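Local coordinates for amphoterin-induced protein 1 (Mus musculus, PDB 2XOT), which promotes the growth and fasciculation of neurites, may mediate homophilic and heterophilic cell-cell contact, and is represented here by its extracellular leucine-rich-repeat and immunoglobulin domains, at residues Ser11-Ala14 against Asn15-Cys18; Glu82-Val85 against Pro86-Asn89; Ser220-Met223 against Asp224-Asp228; Ile240-Leu243 against Asp244-Cys248; Val278-Ser281 against Pro282-Gln286. All blocks are in the same frame, centred on the assembly; numbering follows the deposited sequence.

Contact 1: Ser11-Ala14 against Asn15-Cys18; sequences SCPA and NCLC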
loop_
_atom_site.group_PDB
_atom_site.type_symbol
_atom_site.label_atom_id
_atom_site.label_comp_id
_atom_site.label_asym_id
_atom_site.label_seq_id
_atom_site.Cartn_x
_atom_site.Cartn_y
_atom_site.Cartn_z
ATOM N N SER B 11 -5.514 -21.374 -17.808
ATOM C CA SER B 11 -4.330 -20.615 -17.230
ATOM C C SER B 11 -3.722 -20.715 -15.826
ATOM O O SER B 11 -2.637 -20.181 -15.605
ATOM C CB SER B 11 -4.430 -19.110 -17.582
ATOM O OG SER B 11 -5.133 -18.336 -16.621
ATOM N N CYS B 12 -4.329 -21.462 -14.927
ATOM C CA CYS B 12 -3.911 -21.529 -13.552
ATOM C C CYS B 12 -2.874 -22.625 -13.442
ATOM O O CYS B 12 -3.187 -23.769 -13.716
ATOM C CB CYS B 12 -5.091 -21.878 -12.654
ATOM S SG CYS B 12 -4.759 -21.653 -10.928
ATOM N N PRO B 13 -1.647 -22.288 -13.002
ATOM C CA PRO B 13 -0.629 -23.332 -12.858
ATOM C C PRO B 13 -1.076 -24.392 -11.889
ATOM O O PRO B 13 -2.046 -24.187 -11.176
ATOM C CB PRO B 13 0.573 -22.571 -12.304
ATOM C CG PRO B 13 0.344 -21.163 -12.723
ATOM C CD PRO B 13 -1.122 -20.965 -12.628
ATOM N N ALA B 14 -0.318 -25.481 -11.825
ATOM C CA ALA B 14 -0.755 -26.743 -11.215
ATOM C C ALA B 14 -1.166 -26.710 -9.738
ATOM O O ALA B 14 -2.246 -27.184 -9.370
ATOM C CB ALA B 14 0.346 -27.804 -11.402
ATOM N N ASN B 15 -0.302 -26.210 -8.883
ATOM C CA ASN B 15 -0.563 -26.244 -7.446
ATOM C C ASN B 15 -1.013 -24.878 -6.872
ATOM O O ASN B 15 -0.744 -24.551 -5.708
ATOM C CB ASN B 15 0.690 -26.753 -6.738
ATOM C CG ASN B 15 0.940 -28.206 -7.016
ATOM O OD1 ASN B 15 0.333 -29.067 -6.398
ATOM N ND2 ASN B 15 1.800 -28.485 -7.968
ATOM N N CYS B 16 -1.736 -24.120 -7.695
ATOM C CA CYS B 16 -2.153 -22.769 -7.349
ATOM C C CYS B 16 -3.655 -22.621 -7.308
ATOM O O CYS B 16 -4.403 -23.339 -7.966
ATOM C CB CYS B 16 -1.615 -21.785 -8.379
ATOM S SG CYS B 16 0.149 -21.735 -8.423
ATOM N N LEU B 17 -4.073 -21.653 -6.520
ATOM C CA LEU B 17 -5.412 -21.129 -6.546
ATOM C C LEU B 17 -5.281 -19.828 -7.291
ATOM O O LEU B 17 -4.499 -18.976 -6.906
ATOM C CB LEU B 17 -5.867 -20.798 -5.138
ATOM C CG LEU B 17 -6.520 -21.817 -4.223
ATOM C CD1 LEU B 17 -6.368 -21.319 -2.757
ATOM C CD2 LEU B 17 -7.973 -21.957 -4.640
ATOM N N CYS B 18 -6.051 -19.673 -8.356
ATOM C CA CYS B 18 -6.022 -18.464 -9.137
ATOM C C CYS B 18 -7.326 -17.683 -8.926
ATOM O O CYS B 18 -8.407 -18.153 -9.274
ATOM C CB CYS B 18 -5.827 -18.840 -10.593
ATOM S SG CYS B 18 -4.257 -19.671 -10.825
HETATM O O HOH W 1 -4.184 -25.205 -10.078
#
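Asn-15 lies against Ala-14 inside a type I beta turn that runs from Pro-13 to Cys-16. Its CG is set anti to the carbonyl carbon (chi1 -70°), which brings the carboxamide back along its neighbour until ND2 is 3.8 Å from Ala-14 CB. The small methyl of Ala-14 probably eases this approach, and the Asn-15 side chain also rests on Gln-28 and Leu-30. Shrinking Asn-15 to a glycine would remove the carboxamide that packs on Ala-14, Gln-28 and Leu-30, and would probably leave the turn freer to flex. Cys-16 closes the turn with a weak bond from its N to Pro-13 O at 3.5 Å. A water seems to reinforce it, lying 2.6 Å from Pro-13 O and 2.8 Å from Cys-16 O. Cys-16 SG approaches Pro-13 CB at 4.0 Å and is bonded to Cys-25. This linkage and the one from Cys-12 to Cys-18 are the interlocked disulfides of the LRRNT module, the cysteine-rich cap at the amino-terminal end of the leucine-rich repeats. Leu-17 begins strand 17-19, turning its side chain away from Cys-12 to pack on Gln-145 of the second subunit, while its backbone pairs with Ser-24. Cys-18 ties the loop shut: its SG meets Cys-12 SG at 2.0 Å, with chi3 at 88°, close to the relaxed perpendicular value. Cys-12 reaches across because its SG extends anti to the backbone N (chi1 -168°). The Pro-13 ring touches this bridge, its CD 3.8 Å from Cys-18 SG, and Pro-13 and Cys-18 both pack on Leu-23.

Contact 2: Glu82-Val85 against Pro86-Asn89; sequences EAFV and PVPN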
loop_
_atom_site.group_PDB
_atom_site.type_symbol
_atom_site.label_atom_id
_atom_site.label_comp_id
_atom_site.label_asym_id
_atom_site.label_seq_id
_atom_site.Cartn_x
_atom_site.Cartn_y
_atom_site.Cartn_z
ATOM N N GLU B 82 20.247 -12.526 -11.865
ATOM C CA GLU B 82 19.272 -12.110 -12.871
ATOM C C GLU B 82 17.837 -12.445 -12.465
ATOM O O GLU B 82 16.945 -12.376 -13.288
ATOM C CB GLU B 82 19.553 -12.833 -14.185
ATOM C CG GLU B 82 21.027 -12.906 -14.568
ATOM C CD GLU B 82 21.606 -11.561 -14.913
ATOM O OE1 GLU B 82 20.933 -10.800 -15.647
ATOM O OE2 GLU B 82 22.745 -11.270 -14.468
ATOM N N ALA B 83 17.621 -12.814 -11.210
ATOM C CA ALA B 83 16.328 -13.322 -10.763
ATOM C C ALA B 83 15.211 -12.275 -10.842
ATOM O O ALA B 83 14.045 -12.624 -10.946
ATOM C CB ALA B 83 16.441 -13.854 -9.361
ATOM N N PHE B 84 15.571 -11.001 -10.809
ATOM C CA PHE B 84 14.582 -9.932 -10.720
ATOM C C PHE B 84 14.430 -9.150 -12.016
ATOM O O PHE B 84 13.681 -8.175 -12.086
ATOM C CB PHE B 84 14.934 -9.044 -9.539
ATOM C CG PHE B 84 14.999 -9.793 -8.235
ATOM C CD1 PHE B 84 13.904 -10.491 -7.766
ATOM C CD2 PHE B 84 16.160 -9.824 -7.487
ATOM C CE1 PHE B 84 13.956 -11.174 -6.569
ATOM C CE2 PHE B 84 16.217 -10.524 -6.289
ATOM C CZ PHE B 84 15.111 -11.197 -5.836
ATOM N N VAL B 85 15.106 -9.610 -13.072
ATOM C CA VAL B 85 14.879 -9.061 -14.415
ATOM C C VAL B 85 13.411 -9.162 -14.915
ATOM O O VAL B 85 12.915 -8.200 -15.529
ATOM C CB VAL B 85 15.837 -9.711 -15.443
ATOM C CG1 VAL B 85 15.438 -9.354 -16.862
ATOM C CG2 VAL B 85 17.277 -9.285 -15.159
ATOM N N PRO B 86 12.710 -10.299 -14.649
ATOM C CA PRO B 86 11.324 -10.443 -15.094
ATOM C C PRO B 86 10.251 -9.696 -14.295
ATOM O O PRO B 86 9.099 -9.618 -14.774
ATOM C CB PRO B 86 11.056 -11.954 -14.976
ATOM C CG PRO B 86 12.139 -12.504 -14.178
ATOM C CD PRO B 86 13.163 -11.485 -13.906
ATOM N N VAL B 87 10.602 -9.168 -13.114
ATOM C CA VAL B 87 9.636 -8.523 -12.205
ATOM C C VAL B 87 10.039 -7.082 -11.904
ATOM O O VAL B 87 10.237 -6.694 -10.738
ATOM C CB VAL B 87 9.481 -9.334 -10.914
ATOM C CG1 VAL B 87 8.759 -10.638 -11.214
ATOM C CG2 VAL B 87 10.847 -9.597 -10.233
ATOM N N PRO B 88 10.146 -6.257 -12.964
ATOM C CA PRO B 88 10.688 -4.903 -12.822
ATOM C C PRO B 88 9.868 -3.941 -11.981
ATOM O O PRO B 88 10.418 -2.964 -11.453
ATOM C CB PRO B 88 10.732 -4.395 -14.261
ATOM C CG PRO B 88 9.720 -5.219 -14.996
ATOM C CD PRO B 88 9.784 -6.562 -14.360
ATOM N N ASN B 89 8.569 -4.203 -11.880
ATOM C CA ASN B 89 7.637 -3.305 -11.191
ATOM C C ASN B 89 7.229 -3.781 -9.784
ATOM O O ASN B 89 6.268 -3.283 -9.192
ATOM C CB ASN B 89 6.412 -3.166 -12.060
ATOM C CG ASN B 89 6.742 -2.606 -13.410
ATOM O OD1 ASN B 89 6.323 -3.141 -14.439
ATOM N ND2 ASN B 89 7.507 -1.529 -13.419
#
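Phe-84 and Val-87 slant across each other, CG2 of the valine reaching the rim of the ring near its plane, 4.0 Å from Phe-84 CD1. Val-87 CG1 stands anti to the carbonyl carbon (chi1 -70°), which places CG2 between backbone N and carbonyl carbon, turned back toward Phe-84; there it also lies 3.7 Å from Phe-84 O. That same oxygen receives a weak bond from Val-87 N at 3.4 Å. Val-85 and Pro-86 are bonded neighbours, Val-85 CB lying 3.6 Å from Pro-86 CD. The proline ring also turns CD toward Ala-83 O, at 3.3 Å; proline has no N-H to offer this oxygen, which is instead bonded by Trp-58 NE1. Replacing Pro-86 with an alanine would remove the ring carbons lying on Val-85 and Ala-83 O, and would probably open a gap there and leave the backbone freer to turn. Pro-88 follows, its CD 3.7 Å from Val-85 O. Upstream, a type I turn from Glu-82 to Val-85 leads in. Phe-84 packs on Leu-111 of the following turn of the solenoid, whereas Val-87 rests on Trp-58 of the preceding one. Phe-84 and Val-87, the latter in the leucine position, are consistent with the F-x-x-L pair of the leucine-rich repeat consensus, probably stacking repeat upon repeat as the phenylalanine spine does in related solenoids.

Contact 3: Ser220-Met223 against Asp224-Asp228; sequences SSVM and DFQED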
loop_
_atom_site.group_PDB
_atom_site.type_symbol
_atom_site.label_atom_id
_atom_site.label_comp_id
_atom_site.label_asym_id
_atom_site.label_seq_id
_atom_site.Cartn_x
_atom_site.Cartn_y
_atom_site.Cartn_z
ATOM N N SER B 220 9.530 6.255 17.796
ATOM C CA SER B 220 8.891 4.937 17.902
ATOM C C SER B 220 9.871 3.832 18.114
ATOM O O SER B 220 9.590 2.888 18.840
ATOM C CB SER B 220 8.120 4.633 16.636
ATOM O OG SER B 220 7.205 5.668 16.401
ATOM N N SER B 221 11.030 3.956 17.467
ATOM C CA SER B 221 12.106 2.967 17.590
ATOM C C SER B 221 12.511 2.753 19.064
ATOM O O SER B 221 12.942 1.663 19.445
ATOM C CB SER B 221 13.316 3.391 16.733
ATOM O OG SER B 221 13.819 4.673 17.096
ATOM N N VAL B 222 12.366 3.795 19.884
ATOM C CA VAL B 222 12.593 3.692 21.327
ATOM C C VAL B 222 11.299 3.435 22.113
ATOM O O VAL B 222 11.223 2.489 22.899
ATOM C CB VAL B 222 13.285 4.967 21.862
ATOM C CG1 VAL B 222 13.212 5.031 23.384
ATOM C CG2 VAL B 222 14.737 5.010 21.403
ATOM N N MET B 223 10.278 4.257 21.900
ATOM C CA MET B 223 9.020 4.113 22.652
ATOM C C MET B 223 8.390 2.706 22.524
ATOM O O MET B 223 7.905 2.151 23.510
ATOM C CB MET B 223 8.010 5.183 22.243
ATOM C CG MET B 223 8.478 6.608 22.455
ATOM S SD MET B 223 9.134 6.977 24.094
ATOM C CE MET B 223 10.842 6.701 23.778
ATOM N N ASP B 224 8.426 2.106 21.341
ATOM C CA ASP B 224 7.796 0.791 21.169
ATOM C C ASP B 224 8.585 -0.374 21.819
ATOM O O ASP B 224 8.024 -1.431 22.052
ATOM C CB ASP B 224 7.576 0.499 19.681
ATOM C CG ASP B 224 6.626 1.456 19.026
ATOM O OD1 ASP B 224 5.859 2.112 19.722
ATOM O OD2 ASP B 224 6.624 1.546 17.795
ATOM N N PHE B 225 9.855 -0.160 22.134
ATOM C CA PHE B 225 10.788 -1.235 22.493
ATOM C C PHE B 225 11.740 -0.916 23.625
ATOM O O PHE B 225 12.809 -1.533 23.736
ATOM C CB PHE B 225 11.599 -1.617 21.251
ATOM C CG PHE B 225 10.752 -2.172 20.158
ATOM C CD1 PHE B 225 10.250 -3.458 20.253
ATOM C CD2 PHE B 225 10.435 -1.417 19.042
ATOM C CE1 PHE B 225 9.438 -3.980 19.257
ATOM C CE2 PHE B 225 9.620 -1.943 18.060
ATOM C CZ PHE B 225 9.139 -3.223 18.166
ATOM N N GLN B 226 11.351 0.015 24.497
ATOM C CA GLN B 226 12.228 0.449 25.589
ATOM C C GLN B 226 12.788 -0.730 26.418
ATOM O O GLN B 226 13.959 -0.734 26.790
ATOM C CB GLN B 226 11.481 1.408 26.513
ATOM C CG GLN B 226 11.235 2.748 25.914
ATOM C CD GLN B 226 10.501 3.673 26.874
ATOM O OE1 GLN B 226 9.280 3.559 27.046
ATOM N NE2 GLN B 226 11.239 4.578 27.504
ATOM N N GLU B 227 11.936 -1.711 26.682
ATOM C CA GLU B 227 12.282 -2.875 27.487
ATOM C C GLU B 227 13.257 -3.832 26.762
ATOM O O GLU B 227 13.847 -4.701 27.399
ATOM C CB GLU B 227 10.999 -3.644 27.879
ATOM N N ASP B 228 13.423 -3.701 25.447
ATOM C CA ASP B 228 14.371 -4.582 24.716
ATOM C C ASP B 228 15.671 -3.894 24.274
ATOM O O ASP B 228 16.529 -4.514 23.606
ATOM C CB ASP B 228 13.675 -5.241 23.526
ATOM C CG ASP B 228 12.562 -6.165 23.953
ATOM O OD1 ASP B 228 12.833 -7.128 24.712
ATOM O OD2 ASP B 228 11.410 -5.918 23.532
#
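Asp-224 takes up the last full helical bond of 220-223: its N donates a hydrogen bond to Ser-220 O at 2.9 Å and a fairly straight 162°. With CG anti to the carbonyl carbon (chi1 -63°), its carboxylate bends back over the same turn, and OD2 comes 3.6 Å from Ser-220 CB. OD2 and Ser-220 O are both acceptors, so they merely lie near one another; the carboxylate beside the partly negative carboxyl end of the helix is probably mildly unfavoured. Met-223 shares the peptide with Asp-224, while its side chain goes to Gln-215. That flexible thioether chain is bent at both further torsions, and the surface it lies on suits a long, pliable residue. Gln-226 closes the group through its aliphatic part, CG lying 3.0 Å from Val-222 O and 3.9 Å from Val-222 CG1, as the two side chains slant past each other. Past the helix, Phe-225 N bonds to Val-222 O at 3.1 Å, three residues back as in a 3-10 turn, approaching from above the carbonyl plane. Phe-225 sets its ring edge toward Ser-221 O, with CD2 at 4.0 Å, and its ring stacks on His-197. Ser-221 OG turns elsewhere, to Lys-191 O. This short helix of the LRRCT cap leans on helix 205-216 through Trp-214 and Gln-215, then hands the chain toward strand 230-231, while Phe-225 meets Tyr-40 of the second subunit, and Asp-228 OD1 accepts a bond from Val-10 N of that subunit.

Contact 4: Ile240-Leu243 against Asp244-Cys248; sequences IFSL and DFFNC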
loop_
_atom_site.group_PDB
_atom_site.type_symbol
_atom_site.label_atom_id
_atom_site.label_comp_id
_atom_site.label_asym_id
_atom_site.label_seq_id
_atom_site.Cartn_x
_atom_site.Cartn_y
_atom_site.Cartn_z
ATOM N N ILE B 240 19.448 -0.115 28.615
ATOM C CA ILE B 240 20.187 1.105 28.258
ATOM C C ILE B 240 19.730 2.283 29.127
ATOM O O ILE B 240 20.546 3.049 29.620
ATOM C CB ILE B 240 20.029 1.437 26.734
ATOM C CG1 ILE B 240 20.784 0.401 25.891
ATOM C CG2 ILE B 240 20.567 2.798 26.396
ATOM C CD1 ILE B 240 20.585 0.555 24.404
ATOM N N PHE B 241 18.427 2.381 29.357
ATOM C CA PHE B 241 17.852 3.481 30.144
ATOM C C PHE B 241 18.132 3.406 31.649
ATOM O O PHE B 241 17.740 4.291 32.385
ATOM C CB PHE B 241 16.362 3.651 29.825
ATOM C CG PHE B 241 16.117 3.896 28.384
ATOM C CD1 PHE B 241 16.430 5.129 27.827
ATOM C CD2 PHE B 241 15.684 2.870 27.552
ATOM C CE1 PHE B 241 16.266 5.359 26.479
ATOM C CE2 PHE B 241 15.529 3.084 26.186
ATOM C CZ PHE B 241 15.817 4.336 25.647
ATOM N N SER B 242 18.871 2.398 32.091
ATOM C CA SER B 242 19.354 2.387 33.463
ATOM C C SER B 242 20.711 3.127 33.599
ATOM O O SER B 242 21.128 3.456 34.708
ATOM C CB SER B 242 19.422 0.943 33.972
ATOM O OG SER B 242 20.637 0.343 33.605
ATOM N N LEU B 243 21.373 3.438 32.477
ATOM C CA LEU B 243 22.720 4.055 32.510
ATOM C C LEU B 243 22.810 5.441 33.173
ATOM O O LEU B 243 23.906 5.878 33.513
ATOM C CB LEU B 243 23.350 4.128 31.111
ATOM C CG LEU B 243 23.812 2.832 30.422
ATOM C CD1 LEU B 243 24.904 3.112 29.424
ATOM C CD2 LEU B 243 24.276 1.806 31.410
ATOM N N ASP B 244 21.683 6.121 33.369
ATOM C CA ASP B 244 21.688 7.390 34.117
ATOM C C ASP B 244 22.030 7.111 35.572
ATOM O O ASP B 244 22.798 7.835 36.199
ATOM C CB ASP B 244 20.346 8.116 34.018
ATOM C CG ASP B 244 19.193 7.311 34.596
ATOM O OD1 ASP B 244 19.222 6.067 34.495
ATOM O OD2 ASP B 244 18.254 7.923 35.150
ATOM N N PHE B 245 21.487 6.022 36.095
ATOM C CA PHE B 245 21.843 5.587 37.419
ATOM C C PHE B 245 23.352 5.371 37.535
ATOM O O PHE B 245 23.934 5.680 38.572
ATOM C CB PHE B 245 21.085 4.306 37.800
ATOM C CG PHE B 245 21.114 4.010 39.276
ATOM C CD1 PHE B 245 20.524 4.887 40.183
ATOM C CD2 PHE B 245 21.759 2.887 39.758
ATOM C CE1 PHE B 245 20.548 4.626 41.541
ATOM C CE2 PHE B 245 21.802 2.626 41.127
ATOM C CZ PHE B 245 21.189 3.496 42.012
ATOM N N PHE B 246 23.994 4.883 36.476
ATOM C CA PHE B 246 25.430 4.609 36.526
ATOM C C PHE B 246 26.287 5.850 36.229
ATOM O O PHE B 246 27.476 5.720 35.919
ATOM C CB PHE B 246 25.797 3.485 35.559
ATOM C CG PHE B 246 24.992 2.221 35.721
ATOM C CD1 PHE B 246 24.380 1.882 36.924
ATOM C CD2 PHE B 246 24.891 1.333 34.656
ATOM C CE1 PHE B 246 23.658 0.685 37.040
ATOM C CE2 PHE B 246 24.177 0.139 34.766
ATOM C CZ PHE B 246 23.560 -0.185 35.954
ATOM N N ASN B 247 25.669 7.034 36.318
ATOM C CA ASN B 247 26.339 8.347 36.315
ATOM C C ASN B 247 26.630 8.904 34.932
ATOM O O ASN B 247 27.401 9.858 34.787
ATOM C CB ASN B 247 27.601 8.375 37.213
ATOM C CG ASN B 247 27.264 8.321 38.693
ATOM O OD1 ASN B 247 26.420 9.087 39.170
ATOM N ND2 ASN B 247 27.921 7.427 39.433
ATOM N N CYS B 248 25.992 8.337 33.914
ATOM C CA CYS B 248 26.067 8.905 32.583
ATOM C C CYS B 248 25.260 10.203 32.498
ATOM O O CYS B 248 24.131 10.279 32.976
ATOM C CB CYS B 248 25.587 7.900 31.544
ATOM S SG CYS B 248 26.668 6.428 31.412
#
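Leu-243 and Cys-248 join the two ends of a Schellman motif within the LRRCT cap, where a 3-10 segment at 240-242 runs on into a type I turn from Asp-244 to Asn-247. Its backbone bonds come first. Cys-248 N reaches back to Leu-243 O at 3.2 Å and 155°, the long outer link, and Asn-247 N to Asp-244 O is the inner one. Asn-247 takes the left-handed conformation (phi 85°) that the motif needs and that asparagine tolerates well; it is a known glycosylation site but carries no sugar in this structure. Two weak bonds lie before it, from Phe-245 N to Ser-242 O at 2.9 Å and from Phe-246 N to Leu-243 O at 3.1 Å. Apolar contacts follow. The outer link is backed by Leu-243 CB against Cys-248 SG at 4.0 Å, and that sulfur is tied to Cys-205, while Leu-243 itself packs on Tyr-208 of helix 205-216. Leu-243 crosses Phe-246 at a slant, with CD2 close to Phe-246 CD2, 3.3 Å away. Among the polar groups, Ser-242 OG bonds to Asn-239 O and lies 3.7 Å from Phe-246 CE2. The Phe-246 ring also meets that of His-238 with the planes about perpendicular, while Ser-242 O sits over the centre of one of its faces, 4.1 Å above the plane of the Phe-246 ring.

Contact 5: Val278-Ser281 against Pro282-Gln286; sequences VWVS and PSNEQ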
loop_
_atom_site.group_PDB
_atom_site.type_symbol
_atom_site.label_atom_id
_atom_site.label_comp_id
_atom_site.label_asym_id
_atom_site.label_seq_id
_atom_site.Cartn_x
_atom_site.Cartn_y
_atom_site.Cartn_z
ATOM N N VAL B 278 5.071 24.925 10.595
ATOM C CA VAL B 278 4.761 26.332 10.845
ATOM C C VAL B 278 5.736 26.833 11.899
ATOM O O VAL B 278 5.775 26.302 13.033
ATOM C CB VAL B 278 3.315 26.520 11.381
ATOM C CG1 VAL B 278 3.011 28.010 11.650
ATOM C CG2 VAL B 278 2.295 25.898 10.406
ATOM N N TRP B 279 6.520 27.845 11.531
ATOM C CA TRP B 279 7.491 28.450 12.438
ATOM C C TRP B 279 6.956 29.762 13.000
ATOM O O TRP B 279 6.347 30.559 12.274
ATOM C CB TRP B 279 8.775 28.770 11.699
ATOM C CG TRP B 279 9.643 27.616 11.406
ATOM C CD1 TRP B 279 9.722 26.916 10.238
ATOM C CD2 TRP B 279 10.641 27.082 12.265
ATOM N NE1 TRP B 279 10.708 25.963 10.330
ATOM C CE2 TRP B 279 11.283 26.046 11.567
ATOM C CE3 TRP B 279 11.058 27.383 13.560
ATOM C CZ2 TRP B 279 12.296 25.285 12.135
ATOM C CZ3 TRP B 279 12.067 26.637 14.118
ATOM C CH2 TRP B 279 12.670 25.598 13.411
ATOM N N VAL B 280 7.213 29.962 14.285
ATOM C CA VAL B 280 6.814 31.141 15.034
ATOM C C VAL B 280 8.091 31.690 15.683
ATOM O O VAL B 280 8.973 30.898 16.088
ATOM C CB VAL B 280 5.782 30.776 16.136
ATOM C CG1 VAL B 280 5.333 32.019 16.911
ATOM C CG2 VAL B 280 4.582 30.051 15.533
ATOM N N SER B 281 8.168 33.023 15.806
ATOM C CA SER B 281 9.378 33.731 16.209
ATOM C C SER B 281 9.387 34.043 17.704
ATOM O O SER B 281 8.367 33.913 18.365
ATOM C CB SER B 281 9.491 35.040 15.413
ATOM O OG SER B 281 8.756 36.075 16.050
ATOM N N PRO B 282 10.540 34.466 18.249
ATOM C CA PRO B 282 10.612 34.802 19.672
ATOM C C PRO B 282 9.571 35.836 20.089
ATOM O O PRO B 282 9.120 35.827 21.240
ATOM C CB PRO B 282 12.025 35.359 19.824
ATOM C CG PRO B 282 12.785 34.743 18.710
ATOM C CD PRO B 282 11.843 34.637 17.586
ATOM N N SER B 283 9.185 36.705 19.155
ATOM C CA SER B 283 8.116 37.681 19.384
ATOM C C SER B 283 6.714 37.085 19.186
ATOM O O SER B 283 5.723 37.826 19.171
ATOM C CB SER B 283 8.278 38.855 18.423
ATOM O OG SER B 283 7.735 38.523 17.159
ATOM N N ASN B 284 6.634 35.764 19.019
ATOM C CA ASN B 284 5.365 35.056 18.831
ATOM C C ASN B 284 4.616 35.415 17.539
ATOM O O ASN B 284 3.390 35.369 17.507
ATOM C CB ASN B 284 4.453 35.260 20.061
ATOM C CG ASN B 284 3.587 34.051 20.360
ATOM O OD1 ASN B 284 3.608 33.070 19.636
ATOM N ND2 ASN B 284 2.817 34.125 21.433
ATOM N N GLU B 285 5.357 35.745 16.477
ATOM C CA GLU B 285 4.780 36.027 15.151
ATOM C C GLU B 285 5.165 34.931 14.159
ATOM O O GLU B 285 6.270 34.404 14.231
ATOM C CB GLU B 285 5.316 37.361 14.613
ATOM C CG GLU B 285 5.252 38.561 15.596
ATOM C CD GLU B 285 3.949 39.341 15.532
ATOM O OE1 GLU B 285 3.604 39.835 14.434
ATOM O OE2 GLU B 285 3.281 39.486 16.588
ATOM N N GLN B 286 4.290 34.594 13.220
ATOM C CA GLN B 286 4.645 33.603 12.205
ATOM C C GLN B 286 5.745 34.128 11.298
ATOM O O GLN B 286 5.673 35.263 10.821
ATOM C CB GLN B 286 3.450 33.203 11.348
ATOM C CG GLN B 286 3.780 32.091 10.364
ATOM C CD GLN B 286 2.584 31.606 9.593
ATOM O OE1 GLN B 286 1.482 32.113 9.758
ATOM N NE2 GLN B 286 2.790 30.611 8.747
HETATM O O HOH W 2 5.840 29.627 9.257
#
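Ser-281 and Glu-285 close a tight hairpin turn, Ser-281 N bonding to Glu-285 O at 2.8 Å, while Asn-284 N returns to Ser-281 O at 2.6 Å across the type I turn. Asn-284 adopts the left-handed conformation (phi 65°) of a G1 bulge, which asparagine accommodates more readily than most residues, and the chain then lays Gln-286 beside Val-280 in a single bridge. The turn is gripped from inside by Ser-281 OG, which lies between backbone N and carbonyl carbon, a setting (chi1 86°) that turns it toward the N-H groups of Ser-283 and Glu-285. Ser-281 OG accepts a hydrogen bond from Ser-283 OG at 2.9 Å, and weak bonds from Ser-283 N, which makes an ST turn, and from Glu-285 N. Pro-282 suits the second position of the turn with its fixed backbone angle, though its CD presses tightly on Ser-281 CB at 3.2 Å. Further along, Val-280 and Asn-284 lie side by side and point the same way, Val-280 CG1 3.4 Å from Asn-284 OD1. Val-278 crosses Gln-286 at about a right angle, Val-278 CG1 3.9 Å from Gln-286 NE2. A water, accepting from both Trp-279 N at 3.0 Å and Gln-286 NE2 at 3.2 Å, joins the two sides. Gln-286 can reach that far because its chain is extended. In the immunoglobulin domain, strand 276-280 pairs with strand 314-321, while Trp-279 also bonds by its backbone to Val-287; buried Trp-279 packs on Cys-268 and Cys-318 of the domain's disulfide, its NE1 bonding to Gly-301 O.

In the fold
All five contacts are local turns, spread over four parts of the molecule: the two caps, the repeats and the immunoglobulin domain. Contact 1 sits in the amino-terminal cap, locked by sulfur, and contact 2 in the repeats, where Phe-84, Pro-86 and Val-87 are buried while Val-85 stays exposed; their centres lie about 21 Å apart. Contacts 3 and 4 share the carboxyl-terminal cap and touch through Val-222 and Phe-241, contact 3 closing a helix, contact 4 a Schellman turn beyond a 3-10 segment. Contact 5 stands apart in the immunoglobulin domain, bound largely by serine and backbone polar groups. Contacts 4 and 5 are surface sites, the others partly buried, and contacts 1 and 3 both reach the second subunit.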